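Local coordinates for protein hydrolase, alpha/beta hydrolase FOLD family (Staphylococcus aureus, PDB 2XMZ) that probably catalyses, as the menaquinone-biosynthesis lyase MenH, the formation of 2-succinyl-6-hydroxy-2,4-cyclohexadiene-1-carboxylate in Staphylococcus aureus, at residues V20-F25 / I46-P51; G93-L98 / S115-I120; L111-T116 / V208-L213; P201-I206 / A229-N234; E216-F221 / T243-H248. One frame throughout, in Å; residues are numbered along the deposited sequence.

Contact 1: V20-F25 / I46-P51; sequences VFLHGF and ITIDLP
Val20-Leu22 and Ile46-Ile48 run as neighbouring parallel strands, their short axes 4.6 Å apart at closest approach and inclined by 25°, with Val20 facing Ile46 and Phe21 facing Thr47. Phe21 supplies both backbone bonds of the pairing: its N donates to Ile46 O and its O accepts from Ile48 N at 3.2 Å. Beyond this point the strands diverge, and a water donates to both Phe21 O and Ile48 O, bridging the widening gap. On the face carrying Val20, Leu22, Ile46 and Ile48, the two branches of Val20 divide their work. CG2 lies alongside Ile46, whereas CG1, anti to the backbone N (chi1 -178°), meets Ile48 CD1 at 3.5 Å. Leu22 points the same way as Ile48 and sets CD2 3.8 Å from Ile48 CB. These strands belong to a beta-alpha-beta unit of the alpha/beta hydrolase fold, with helix 36-40 in the connection, and helix 66-77 covers Val20 and Ile48. Past the strand ends, the His23 imidazole takes over the link between the chains. Its CG sits between the backbone N and the carbonyl carbon (chi1 58°), swinging the ring toward 46-51, where NE2 accepts from Leu50 N at 2.8 Å along a nearly straight N-H path. ND1 donates to Gly24 O (2.8 Å), almost in the ring plane, so both ring nitrogens are engaged and the rotation of the ring is fixed. Leu50 CD1 lies over the rim of one imidazole face, while Ile48 O approaches CD2 at the ring edge.

Contact 2: G93-L98 / S115-I120; sequences GGRVAL and STSPGI
A chi1 of -164° carries Thr116 OG1 opposite its own backbone N and toward the helix turn at Gly94-Arg95, while Leu98, its CG beside the backbone N (chi1 -84°) and its chain extended beyond, brings CD1 to Ser117 and Pro118. The helical segment 93-98 begins in what fits the nucleophile elbow of an alpha/beta hydrolase, the pattern Gly89, Ser91, Gly93; segment 115-120 is the loop leaving strand 110-114. At Gly94 the backbones approach closely, its CA lying 5.2 Å from Thr116 CA. Gly94, with no side chain, lets Thr116 CB come within 3.8 Å of its CA. Thr116 CG2 rests over the same Gly94 CA, and OG1 comes 3.0 Å from Arg95 N, at an angle too poor for a hydrogen bond. The polar partner of that hydroxyl is Ser91 O, which ties the loop directly to the presumed elbow. Arg95 contributes the aliphatic part of its chain: CG packs 3.3 Å from Ser117 O, and the bend at chi3 leads the guanidinium onward to Tyr191 O, a partner of NH1. Leu98 CD1 touches the same carbonyl oxygen, Ser117 O, at 3.5 Å, and also reaches Pro118 CB at 3.9 Å. Ser117 N is buried here without a polar partner. Within the loop, an ST turn fixes the bend, Gly119 N donating to Ser117 OG at 3.2 Å.

Contact 3: L111-T116 / V208-L213; sequences LILEST and VPTLIL
Leu111 and Thr210 lie side by side and point the same way, as do Ile112 with Leu211 and Leu113 with Ile212, the arrangement of paired parallel strands in the central sheet of the alpha/beta hydrolase fold. The strand axes differ by only 7°, and five backbone hydrogen bonds run from Leu111 N to Pro209 O through to Ser115 N to Leu213 O. Leu111, Leu113, Thr210 and Ile212 share one face, which helix 92-103 covers at the two leucines. There Leu111 extends anti to its N (chi1 -176°), bringing CD2 4.0 Å from Thr210 CG2, while its CB is 3.6 Å from Thr210 OG1. Leu113 CD1 touches both Thr210 CG2 and Ile212 CG1, each 4.1 Å away; the leucine crosses the threonine at a slant. On the other face Ile112 CG2 meets Leu211 CD2 at 4.0 Å. Glu114 also starts on this face, but its carboxylate leads away from Leu213 to a hydrogen bond between OE1 and His248 ND1. At the strand end Ser115 takes a positive phi (48°), turning the chain out of the sheet, and a water accepts from Thr116 N at 2.9 Å while donating to Leu213 O.

Contact 4: P201-I206 / A229-N234; sequences PRLKEI and ANLIPN
The CA atoms come nearest at Lys204 and Ile232, 4.9 Å apart; residues 203-205 coil like a helix in phi and psi but lack its repeating hydrogen bonds, and the partner segment 229-234 runs on from helix 219-231. No direct hydrogen bond joins the two segments. The nearest backbone substitute is a CA-H...O contact from Lys204 CA to Leu231 O at 3.3 Å, with an angle at the hydrogen of 136°. The side-chain packing centres on Leu203, whose CB lies 3.9 Å from both Leu231 CB and Ile232 CG1; its chain crosses that of Leu231 at about a right angle. Ile232 CG1, anti to the carbonyl carbon (chi1 -60°), lies against Leu203 and carries CD1 on to Ile206 CD1, while CG2 meets Ile206 CG2 at 4.1 Å. The Pro233 ring enters with its CD atom 3.2 Å from Ile206 O, placing a ring CH2 against a carbonyl oxygen. That oxygen also accepts from a water at 2.7 Å, and the same water accepts from Asn234 N, so solvent supplies the polar link that the chains lack. Lys204 turns its end away from the helix, while Arg202 and Glu205 form a salt bridge within their own segment. In the alpha/beta hydrolase fold this peripheral contact joins the loop before strand 210-215 to the C-terminal part of helix 219-231: Leu203 and Ile206 lean inward on Leu98 of helix 92-103, and Ile232 touches Thr210 of strand 210-215.

Contact 5: E216-F221 / T243-H248; sequences EYDEKF and TGHTIH
His245 ND1 donates to Asp218 OD2 at 2.6 Å, the shorter of the two hydrogen bonds across the contact. The acceptor lies almost in the imidazole plane, whereas ND1 meets the carboxylate on its syn side but 31° out of plane, consistent with the 67° between carboxylate and ring. His245 has CG anti to the backbone N (chi1 -163°), which brings its ring to Asp218. With NE2 bonded to Ser91 OG, the series fits the Ser-His-Asp triad of alpha/beta hydrolases. The other bond, Tyr217 N to Thr243 O at 2.9 Å, joins the two loops beside it through their backbones.

The aromatic group is an edge-to-face pair: the His245 edge points into the Phe221 face, CE1 standing 3.3 Å above the ring plane and over its centre. Ring and carboxylate together restrict the imidazole from two directions. Van der Waals contacts complete the account, with Tyr217 CB 3.4 Å from Thr243 O, its ring face over Thr243 N, and Asp218 CB against Gly244 C.

Asp218 occupies the N-cap position of helix 219-231, just beyond strand 210-215, and His245 follows strand 235-240 just ahead of helix 247-250; its carbonyl is tied to Ser115 OG, after strand 110-114.

In the fold
All five contacts fall within one alpha/beta hydrolase range. Contacts 1 and 3 pair strands of the same mixed sheet, with centres 15 Å apart. Contact 2 touches both: Leu22 CD1 and Leu50 CD1 of contact 1 pack on its helix 92-103, and it shares Ser115 and Thr116 with contact 3. Contacts 4 and 5 use opposite ends of helix 219-231, about 21 Å apart between centres, and their segments alternate along the chain. Contact 4 also alternates with contact 3, whereas contact 1 closes before the others open. Contacts 2, 3 and 5 converge at Ser115, bringing the sheet and helix 92-103 to the probable triad, while contact 4 lies at the periphery.

Contact 1: V20-F25 / I46-P51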
# COMPACT_ATOMS: atom_id res chain seq x y z
N VAL A 20 1.01 10.29 -4.39
CA VAL A 20 1.27 9.97 -2.99
C VAL A 20 1.35 8.46 -2.87
O VAL A 20 0.37 7.76 -3.16
CB VAL A 20 0.17 10.51 -2.06
CG1 VAL A 20 0.48 10.19 -0.60
CG2 VAL A 20 -0.02 12.06 -2.24
N PHE A 21 2.53 7.97 -2.45
CA PHE A 21 2.78 6.53 -2.36
C PHE A 21 2.65 6.01 -0.93
O PHE A 21 3.32 6.53 -0.01
CB PHE A 21 4.19 6.17 -2.83
CG PHE A 21 4.35 6.20 -4.31
CD1 PHE A 21 4.04 5.09 -5.08
CD2 PHE A 21 4.85 7.34 -4.94
CE1 PHE A 21 4.20 5.11 -6.46
CE2 PHE A 21 5.06 7.36 -6.32
CZ PHE A 21 4.71 6.26 -7.09
N LEU A 22 1.85 4.97 -0.78
CA LEU A 22 1.77 4.19 0.46
C LEU A 22 2.34 2.79 0.26
O LEU A 22 2.01 2.11 -0.71
CB LEU A 22 0.31 4.10 0.98
CG LEU A 22 -0.46 5.41 1.17
CD1 LEU A 22 -1.88 5.15 1.72
CD2 LEU A 22 0.32 6.37 2.08
N HIS A 23 3.21 2.36 1.17
CA HIS A 23 3.92 1.09 1.07
C HIS A 23 3.11 -0.03 1.73
O HIS A 23 2.01 0.20 2.24
CB HIS A 23 5.26 1.22 1.81
CG HIS A 23 5.09 1.60 3.25
ND1 HIS A 23 4.89 0.67 4.24
CD2 HIS A 23 5.01 2.82 3.85
CE1 HIS A 23 4.71 1.30 5.39
NE2 HIS A 23 4.77 2.60 5.18
N GLY A 24 3.68 -1.24 1.75
CA GLY A 24 3.04 -2.40 2.34
C GLY A 24 3.63 -2.76 3.71
O GLY A 24 4.57 -2.11 4.19
N PHE A 25 3.06 -3.79 4.32
CA PHE A 25 3.47 -4.30 5.62
C PHE A 25 4.93 -4.75 5.62
O PHE A 25 5.42 -5.31 4.62
CB PHE A 25 2.56 -5.46 6.03
CG PHE A 25 2.91 -6.03 7.38
CD1 PHE A 25 2.73 -5.27 8.53
CD2 PHE A 25 3.43 -7.31 7.49
CE1 PHE A 25 3.06 -5.77 9.77
CE2 PHE A 25 3.77 -7.84 8.74
CZ PHE A 25 3.58 -7.07 9.89
N ILE A 46 5.05 12.31 -3.17
CA ILE A 46 5.12 12.18 -1.73
C ILE A 46 5.16 10.70 -1.38
O ILE A 46 4.44 9.89 -1.96
CB ILE A 46 3.89 12.81 -1.02
CG1 ILE A 46 3.86 14.32 -1.25
CG2 ILE A 46 3.91 12.51 0.49
CD1 ILE A 46 2.53 14.97 -0.85
N THR A 47 6.02 10.35 -0.44
CA THR A 47 5.98 9.02 0.12
C THR A 47 5.65 9.22 1.57
O THR A 47 6.11 10.19 2.18
CB THR A 47 7.32 8.28 -0.04
OG1 THR A 47 8.35 9.02 0.60
CG2 THR A 47 7.66 8.06 -1.53
N ILE A 48 4.85 8.30 2.11
CA ILE A 48 4.45 8.33 3.51
C ILE A 48 4.72 6.94 4.12
O ILE A 48 4.31 5.91 3.59
CB ILE A 48 2.95 8.67 3.67
CG1 ILE A 48 2.62 10.00 2.98
CG2 ILE A 48 2.57 8.74 5.17
CD1 ILE A 48 1.07 10.27 2.88
N ASP A 49 5.43 6.97 5.24
CA ASP A 49 5.59 5.81 6.09
C ASP A 49 4.38 5.67 7.01
O ASP A 49 4.05 6.61 7.73
CB ASP A 49 6.87 5.94 6.92
CG ASP A 49 8.11 5.63 6.12
OD1 ASP A 49 7.97 5.11 5.00
OD2 ASP A 49 9.22 5.92 6.60
N LEU A 50 3.73 4.52 6.97
CA LEU A 50 2.52 4.29 7.74
C LEU A 50 2.90 3.94 9.19
O LEU A 50 4.07 3.61 9.47
CB LEU A 50 1.65 3.21 7.06
CG LEU A 50 1.05 3.67 5.71
CD1 LEU A 50 0.60 2.51 4.81
CD2 LEU A 50 -0.11 4.66 5.96
N PRO A 51 1.92 4.03 10.11
CA PRO A 51 2.20 3.81 11.53
C PRO A 51 3.00 2.53 11.78
O PRO A 51 2.65 1.43 11.27
CB PRO A 51 0.81 3.70 12.14
CG PRO A 51 -0.02 4.62 11.27
CD PRO A 51 0.50 4.38 9.89
O HOH W 1 5.35 4.74 1.02

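Contact 2: G93-L98 / S115-I120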
# COMPACT_ATOMS: atom_id res chain seq x y z
N GLY A 93 -0.82 -0.76 2.29
CA GLY A 93 -1.04 0.63 1.94
C GLY A 93 -2.22 0.88 1.01
O GLY A 93 -2.79 1.98 1.00
N GLY A 94 -2.59 -0.14 0.22
CA GLY A 94 -3.79 -0.06 -0.61
C GLY A 94 -5.05 -0.17 0.21
O GLY A 94 -6.08 0.39 -0.18
N ARG A 95 -4.97 -0.87 1.34
CA ARG A 95 -6.11 -0.97 2.26
C ARG A 95 -6.35 0.39 2.90
O ARG A 95 -7.47 0.85 3.01
CB ARG A 95 -5.90 -2.05 3.33
CG ARG A 95 -5.73 -3.47 2.73
CD ARG A 95 -5.74 -4.57 3.79
NE ARG A 95 -4.55 -4.64 4.66
CZ ARG A 95 -4.50 -4.17 5.91
NH1 ARG A 95 -5.57 -3.57 6.45
NH2 ARG A 95 -3.39 -4.32 6.65
N VAL A 96 -5.26 1.03 3.27
CA VAL A 96 -5.31 2.40 3.73
C VAL A 96 -5.82 3.34 2.61
O VAL A 96 -6.66 4.20 2.88
CB VAL A 96 -3.95 2.85 4.30
CG1 VAL A 96 -3.96 4.35 4.64
CG2 VAL A 96 -3.61 2.02 5.52
N ALA A 97 -5.36 3.16 1.38
CA ALA A 97 -5.78 4.06 0.31
C ALA A 97 -7.26 3.89 -0.00
O ALA A 97 -7.97 4.86 -0.26
CB ALA A 97 -4.92 3.86 -0.96
N LEU A 98 -7.75 2.65 0.05
CA LEU A 98 -9.20 2.45 -0.15
C LEU A 98 -10.00 3.10 0.97
O LEU A 98 -10.99 3.79 0.72
CB LEU A 98 -9.52 0.94 -0.20
CG LEU A 98 -9.33 0.29 -1.58
CD1 LEU A 98 -9.35 -1.24 -1.43
CD2 LEU A 98 -10.42 0.71 -2.51
N SER A 115 -2.15 -4.73 -5.84
CA SER A 115 -2.20 -5.98 -5.06
C SER A 115 -2.81 -5.77 -3.66
O SER A 115 -2.20 -6.08 -2.65
CB SER A 115 -0.79 -6.55 -4.95
OG SER A 115 -0.27 -6.82 -6.23
N THR A 116 -4.03 -5.24 -3.62
CA THR A 116 -4.65 -4.94 -2.33
C THR A 116 -6.06 -5.53 -2.26
O THR A 116 -6.53 -6.20 -3.20
CB THR A 116 -4.64 -3.42 -2.06
OG1 THR A 116 -4.90 -3.14 -0.68
CG2 THR A 116 -5.64 -2.63 -2.94
N SER A 117 -6.75 -5.23 -1.16
CA SER A 117 -8.14 -5.64 -1.01
C SER A 117 -8.88 -4.65 -0.12
O SER A 117 -8.25 -3.88 0.64
CB SER A 117 -8.22 -7.06 -0.42
OG SER A 117 -8.10 -6.99 0.97
N PRO A 118 -10.22 -4.65 -0.22
CA PRO A 118 -11.04 -3.78 0.60
C PRO A 118 -11.40 -4.46 1.93
O PRO A 118 -12.33 -4.05 2.60
CB PRO A 118 -12.31 -3.57 -0.27
CG PRO A 118 -12.10 -4.36 -1.49
CD PRO A 118 -11.04 -5.37 -1.20
N GLY A 119 -10.62 -5.48 2.29
CA GLY A 119 -10.82 -6.21 3.51
C GLY A 119 -11.63 -7.46 3.28
O GLY A 119 -11.85 -7.89 2.14
N ILE A 120 -12.11 -8.02 4.38
CA ILE A 120 -12.73 -9.32 4.35
C ILE A 120 -14.23 -9.15 4.58
O ILE A 120 -14.65 -8.47 5.51
CB ILE A 120 -12.02 -10.27 5.37
CG1 ILE A 120 -10.56 -10.47 4.95
CG2 ILE A 120 -12.74 -11.61 5.50
CD1 ILE A 120 -9.70 -11.13 5.95

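Contact 3: L111-T116 / V208-L213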
# COMPACT_ATOMS: atom_id res chain seq x y z
N LEU A 111 -7.13 7.33 -7.88
CA LEU A 111 -6.77 6.28 -6.94
C LEU A 111 -6.01 5.17 -7.64
O LEU A 111 -6.38 4.75 -8.73
CB LEU A 111 -8.02 5.73 -6.26
CG LEU A 111 -7.84 4.67 -5.17
CD1 LEU A 111 -7.05 5.21 -3.92
CD2 LEU A 111 -9.19 4.10 -4.78
N ILE A 112 -4.93 4.71 -7.03
CA ILE A 112 -4.19 3.57 -7.61
C ILE A 112 -3.97 2.53 -6.55
O ILE A 112 -3.50 2.81 -5.44
CB ILE A 112 -2.84 3.94 -8.30
CG1 ILE A 112 -3.05 5.00 -9.37
CG2 ILE A 112 -2.26 2.69 -8.97
CD1 ILE A 112 -1.73 5.66 -9.92
N LEU A 113 -4.31 1.30 -6.91
CA LEU A 113 -4.28 0.17 -6.00
C LEU A 113 -3.44 -0.94 -6.61
O LEU A 113 -3.71 -1.41 -7.72
CB LEU A 113 -5.72 -0.33 -5.79
CG LEU A 113 -6.70 0.75 -5.30
CD1 LEU A 113 -8.10 0.16 -5.25
CD2 LEU A 113 -6.32 1.29 -3.93
N GLU A 114 -2.43 -1.38 -5.86
CA GLU A 114 -1.58 -2.46 -6.31
C GLU A 114 -1.69 -3.61 -5.33
O GLU A 114 -1.38 -3.47 -4.12
CB GLU A 114 -0.11 -2.03 -6.42
CG GLU A 114 0.81 -3.20 -6.85
CD GLU A 114 2.29 -2.95 -6.57
OE1 GLU A 114 2.65 -1.87 -6.06
OE2 GLU A 114 3.09 -3.87 -6.83
N SER A 115 -2.15 -4.73 -5.84
CA SER A 115 -2.20 -5.98 -5.06
C SER A 115 -2.81 -5.77 -3.66
O SER A 115 -2.20 -6.08 -2.65
CB SER A 115 -0.79 -6.55 -4.95
OG SER A 115 -0.27 -6.82 -6.23
N THR A 116 -4.03 -5.24 -3.62
CA THR A 116 -4.65 -4.94 -2.33
C THR A 116 -6.06 -5.53 -2.26
O THR A 116 -6.53 -6.20 -3.20
CB THR A 116 -4.64 -3.42 -2.06
OG1 THR A 116 -4.90 -3.14 -0.68
CG2 THR A 116 -5.64 -2.63 -2.94
N VAL A 208 -13.68 8.56 -8.19
CA VAL A 208 -12.52 9.08 -8.91
C VAL A 208 -11.97 8.01 -9.85
O VAL A 208 -12.19 6.82 -9.63
CB VAL A 208 -11.41 9.62 -7.94
CG1 VAL A 208 -11.94 10.83 -7.14
CG2 VAL A 208 -10.88 8.53 -7.01
N PRO A 209 -11.28 8.44 -10.93
CA PRO A 209 -10.64 7.43 -11.76
C PRO A 209 -9.72 6.55 -10.91
O PRO A 209 -8.93 7.06 -10.11
CB PRO A 209 -9.83 8.26 -12.76
CG PRO A 209 -10.66 9.56 -12.88
CD PRO A 209 -11.21 9.79 -11.51
N THR A 210 -9.83 5.23 -11.08
CA THR A 210 -9.09 4.26 -10.26
C THR A 210 -8.37 3.27 -11.16
O THR A 210 -8.98 2.69 -12.08
CB THR A 210 -10.04 3.53 -9.28
OG1 THR A 210 -10.63 4.49 -8.40
CG2 THR A 210 -9.30 2.50 -8.42
N LEU A 211 -7.06 3.10 -10.93
CA LEU A 211 -6.30 2.07 -11.62
C LEU A 211 -6.07 0.94 -10.62
O LEU A 211 -5.60 1.17 -9.54
CB LEU A 211 -4.95 2.59 -12.10
CG LEU A 211 -4.00 1.57 -12.77
CD1 LEU A 211 -4.55 1.05 -14.13
CD2 LEU A 211 -2.61 2.18 -12.94
N ILE A 212 -6.42 -0.28 -11.01
CA ILE A 212 -6.19 -1.46 -10.17
C ILE A 212 -5.18 -2.39 -10.83
O ILE A 212 -5.32 -2.74 -12.01
CB ILE A 212 -7.51 -2.19 -9.85
CG1 ILE A 212 -8.46 -1.26 -9.09
CG2 ILE A 212 -7.24 -3.49 -9.09
CD1 ILE A 212 -9.96 -1.58 -9.25
N LEU A 213 -4.14 -2.76 -10.08
CA LEU A 213 -3.08 -3.61 -10.59
C LEU A 213 -3.03 -4.87 -9.73
O LEU A 213 -3.12 -4.80 -8.50
CB LEU A 213 -1.73 -2.89 -10.55
CG LEU A 213 -1.65 -1.51 -11.23
CD1 LEU A 213 -0.31 -0.86 -11.00
CD2 LEU A 213 -1.94 -1.60 -12.71
O HOH W 2 -5.22 -4.39 -6.17

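Contact 4: P201-I206 / A229-N234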
# COMPACT_ATOMS: atom_id res chain seq x y z
N PRO A 201 -18.85 -3.13 0.36
CA PRO A 201 -20.09 -2.42 0.01
C PRO A 201 -19.96 -0.89 -0.17
O PRO A 201 -20.90 -0.26 -0.64
CB PRO A 201 -21.04 -2.76 1.16
CG PRO A 201 -20.16 -3.07 2.31
CD PRO A 201 -18.88 -3.63 1.75
N ARG A 202 -18.80 -0.33 0.17
CA ARG A 202 -18.54 1.11 0.01
C ARG A 202 -17.67 1.42 -1.21
O ARG A 202 -17.41 2.58 -1.49
CB ARG A 202 -17.89 1.69 1.29
CG ARG A 202 -18.84 1.79 2.52
CD ARG A 202 -18.52 3.05 3.36
NE ARG A 202 -19.21 3.10 4.65
CZ ARG A 202 -20.44 3.58 4.85
NH1 ARG A 202 -20.97 3.57 6.07
NH2 ARG A 202 -21.16 4.08 3.83
N LEU A 203 -17.22 0.40 -1.94
CA LEU A 203 -16.41 0.61 -3.16
C LEU A 203 -17.11 1.44 -4.23
O LEU A 203 -16.46 2.20 -4.96
CB LEU A 203 -15.98 -0.73 -3.79
CG LEU A 203 -14.99 -1.57 -2.99
CD1 LEU A 203 -14.59 -2.80 -3.80
CD2 LEU A 203 -13.75 -0.73 -2.56
N LYS A 204 -18.43 1.27 -4.33
CA LYS A 204 -19.24 2.03 -5.26
C LYS A 204 -19.27 3.53 -4.95
O LYS A 204 -19.61 4.33 -5.80
CB LYS A 204 -20.68 1.48 -5.37
CG LYS A 204 -21.49 1.51 -4.10
CD LYS A 204 -22.84 0.85 -4.34
CE LYS A 204 -23.35 0.16 -3.11
NZ LYS A 204 -23.60 1.13 -2.01
N GLU A 205 -18.86 3.90 -3.74
CA GLU A 205 -18.81 5.30 -3.36
C GLU A 205 -17.60 5.99 -3.96
O GLU A 205 -17.56 7.20 -4.01
CB GLU A 205 -18.76 5.44 -1.84
CG GLU A 205 -19.81 4.63 -1.10
CD GLU A 205 -19.88 5.01 0.36
OE1 GLU A 205 -20.66 4.39 1.10
OE2 GLU A 205 -19.14 5.93 0.76
N ILE A 206 -16.61 5.23 -4.39
CA ILE A 206 -15.36 5.80 -4.89
C ILE A 206 -15.60 6.24 -6.32
O ILE A 206 -15.70 5.41 -7.19
CB ILE A 206 -14.20 4.75 -4.83
CG1 ILE A 206 -13.93 4.33 -3.39
CG2 ILE A 206 -12.90 5.31 -5.47
CD1 ILE A 206 -12.89 3.24 -3.30
N ALA A 229 -12.71 -3.97 -9.35
CA ALA A 229 -12.93 -3.23 -10.60
C ALA A 229 -14.40 -3.17 -10.96
O ALA A 229 -14.90 -2.12 -11.40
CB ALA A 229 -12.15 -3.86 -11.74
N ASN A 230 -15.11 -4.28 -10.76
CA ASN A 230 -16.54 -4.36 -11.04
C ASN A 230 -17.35 -3.34 -10.26
O ASN A 230 -18.41 -2.90 -10.72
CB ASN A 230 -17.10 -5.74 -10.66
CG ASN A 230 -16.76 -6.81 -11.66
OD1 ASN A 230 -16.43 -6.53 -12.81
ND2 ASN A 230 -16.86 -8.07 -11.22
N LEU A 231 -16.88 -3.02 -9.06
CA LEU A 231 -17.66 -2.27 -8.08
C LEU A 231 -17.30 -0.79 -8.02
O LEU A 231 -18.14 0.03 -7.68
CB LEU A 231 -17.49 -2.91 -6.69
CG LEU A 231 -18.25 -4.25 -6.53
CD1 LEU A 231 -17.91 -4.96 -5.21
CD2 LEU A 231 -19.76 -4.07 -6.68
N ILE A 232 -16.05 -0.47 -8.32
CA ILE A 232 -15.59 0.93 -8.40
C ILE A 232 -15.97 1.41 -9.80
O ILE A 232 -15.51 0.85 -10.79
CB ILE A 232 -14.07 1.03 -8.13
CG1 ILE A 232 -13.74 0.50 -6.74
CG2 ILE A 232 -13.55 2.49 -8.36
CD1 ILE A 232 -12.25 0.50 -6.40
N PRO A 233 -16.87 2.43 -9.89
CA PRO A 233 -17.50 2.72 -11.18
C PRO A 233 -16.56 3.22 -12.29
O PRO A 233 -16.76 2.85 -13.46
CB PRO A 233 -18.54 3.79 -10.84
CG PRO A 233 -18.09 4.37 -9.56
CD PRO A 233 -17.43 3.27 -8.81
N ASN A 234 -15.57 4.06 -11.95
CA ASN A 234 -14.58 4.53 -12.95
C ASN A 234 -13.20 3.89 -12.71
O ASN A 234 -12.25 4.56 -12.31
CB ASN A 234 -14.51 6.05 -12.90
CG ASN A 234 -15.88 6.68 -13.01
OD1 ASN A 234 -16.54 6.57 -14.04
ND2 ASN A 234 -16.34 7.31 -11.93
O HOH W 3 -14.52 5.36 -9.65

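Contact 5: E216-F221 / T243-H248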
# COMPACT_ATOMS: atom_id res chain seq x y z
N GLU A 216 -0.23 -11.45 -12.22
CA GLU A 216 -0.81 -12.64 -12.83
C GLU A 216 -0.57 -13.93 -12.04
O GLU A 216 -1.48 -14.77 -11.94
CB GLU A 216 -0.30 -12.73 -14.26
CG GLU A 216 -0.30 -14.09 -14.89
CD GLU A 216 0.03 -14.00 -16.34
OE1 GLU A 216 -0.91 -13.73 -17.12
OE2 GLU A 216 1.23 -14.17 -16.69
N TYR A 217 0.61 -14.07 -11.43
CA TYR A 217 0.93 -15.22 -10.57
C TYR A 217 0.19 -15.16 -9.24
O TYR A 217 0.12 -16.14 -8.52
CB TYR A 217 2.43 -15.33 -10.29
CG TYR A 217 3.28 -15.57 -11.51
CD1 TYR A 217 2.75 -16.15 -12.65
CD2 TYR A 217 4.63 -15.23 -11.51
CE1 TYR A 217 3.53 -16.36 -13.78
CE2 TYR A 217 5.42 -15.45 -12.62
CZ TYR A 217 4.87 -16.01 -13.75
OH TYR A 217 5.68 -16.21 -14.84
N ASP A 218 -0.36 -14.00 -8.91
CA ASP A 218 -0.94 -13.80 -7.60
C ASP A 218 -2.48 -13.98 -7.72
O ASP A 218 -3.27 -13.02 -7.66
CB ASP A 218 -0.47 -12.43 -7.07
CG ASP A 218 -0.98 -12.11 -5.69
OD1 ASP A 218 -1.49 -13.02 -4.99
OD2 ASP A 218 -0.91 -10.91 -5.33
N GLU A 219 -2.88 -15.23 -7.87
CA GLU A 219 -4.28 -15.60 -8.14
C GLU A 219 -5.28 -14.93 -7.19
O GLU A 219 -6.28 -14.38 -7.63
CB GLU A 219 -4.45 -17.12 -8.11
CG GLU A 219 -4.09 -17.82 -6.76
CD GLU A 219 -2.71 -17.44 -6.17
OE1 GLU A 219 -1.66 -17.83 -6.73
OE2 GLU A 219 -2.69 -16.77 -5.12
N LYS A 220 -4.99 -14.97 -5.89
CA LYS A 220 -5.91 -14.46 -4.89
C LYS A 220 -6.16 -12.98 -5.12
O LYS A 220 -7.30 -12.53 -5.08
CB LYS A 220 -5.37 -14.70 -3.48
CG LYS A 220 -6.18 -14.02 -2.36
CD LYS A 220 -5.49 -14.20 -0.99
CE LYS A 220 -6.09 -13.28 0.05
NZ LYS A 220 -5.21 -13.22 1.27
N PHE A 221 -5.10 -12.22 -5.34
CA PHE A 221 -5.29 -10.79 -5.51
C PHE A 221 -5.79 -10.41 -6.92
O PHE A 221 -6.45 -9.38 -7.08
CB PHE A 221 -4.08 -10.00 -4.99
CG PHE A 221 -3.99 -9.99 -3.49
CD1 PHE A 221 -3.37 -11.05 -2.80
CD2 PHE A 221 -4.59 -8.97 -2.75
CE1 PHE A 221 -3.31 -11.06 -1.42
CE2 PHE A 221 -4.53 -8.97 -1.37
CZ PHE A 221 -3.89 -10.02 -0.69
N THR A 243 4.26 -11.66 -12.92
CA THR A 243 4.61 -11.10 -11.61
C THR A 243 3.69 -11.63 -10.52
O THR A 243 2.56 -12.00 -10.79
CB THR A 243 4.57 -9.54 -11.56
OG1 THR A 243 3.28 -9.08 -11.99
CG2 THR A 243 5.65 -8.93 -12.42
N GLY A 244 4.20 -11.63 -9.29
CA GLY A 244 3.38 -11.95 -8.13
C GLY A 244 2.85 -10.71 -7.43
O GLY A 244 2.41 -9.74 -8.07
N HIS A 245 2.89 -10.75 -6.11
CA HIS A 245 2.21 -9.75 -5.30
C HIS A 245 2.85 -8.36 -5.42
O HIS A 245 2.14 -7.37 -5.64
CB HIS A 245 2.21 -10.21 -3.85
CG HIS A 245 1.22 -9.49 -3.00
ND1 HIS A 245 -0.14 -9.64 -3.15
CD2 HIS A 245 1.39 -8.65 -1.95
CE1 HIS A 245 -0.77 -8.90 -2.25
NE2 HIS A 245 0.14 -8.30 -1.50
N THR A 246 4.17 -8.30 -5.28
CA THR A 246 4.88 -7.01 -5.28
C THR A 246 5.34 -6.68 -6.71
O THR A 246 6.53 -6.73 -7.03
CB THR A 246 6.06 -6.99 -4.32
OG1 THR A 246 5.73 -7.71 -3.12
CG2 THR A 246 6.45 -5.56 -3.95
N ILE A 247 4.37 -6.31 -7.53
CA ILE A 247 4.60 -5.98 -8.93
C ILE A 247 5.65 -4.87 -9.08
O ILE A 247 6.55 -4.99 -9.91
CB ILE A 247 3.33 -5.48 -9.63
CG1 ILE A 247 2.13 -6.39 -9.37
CG2 ILE A 247 3.59 -5.34 -11.15
CD1 ILE A 247 0.79 -5.72 -9.72
N HIS A 248 5.56 -3.82 -8.28
CA HIS A 248 6.47 -2.66 -8.44
C HIS A 248 7.93 -3.02 -8.25
O HIS A 248 8.84 -2.26 -8.60
CB HIS A 248 6.03 -1.45 -7.57
CG HIS A 248 6.18 -1.63 -6.09
ND1 HIS A 248 5.12 -1.92 -5.27
CD2 HIS A 248 7.25 -1.49 -5.28
CE1 HIS A 248 5.54 -2.01 -4.02
NE2 HIS A 248 6.83 -1.73 -4.00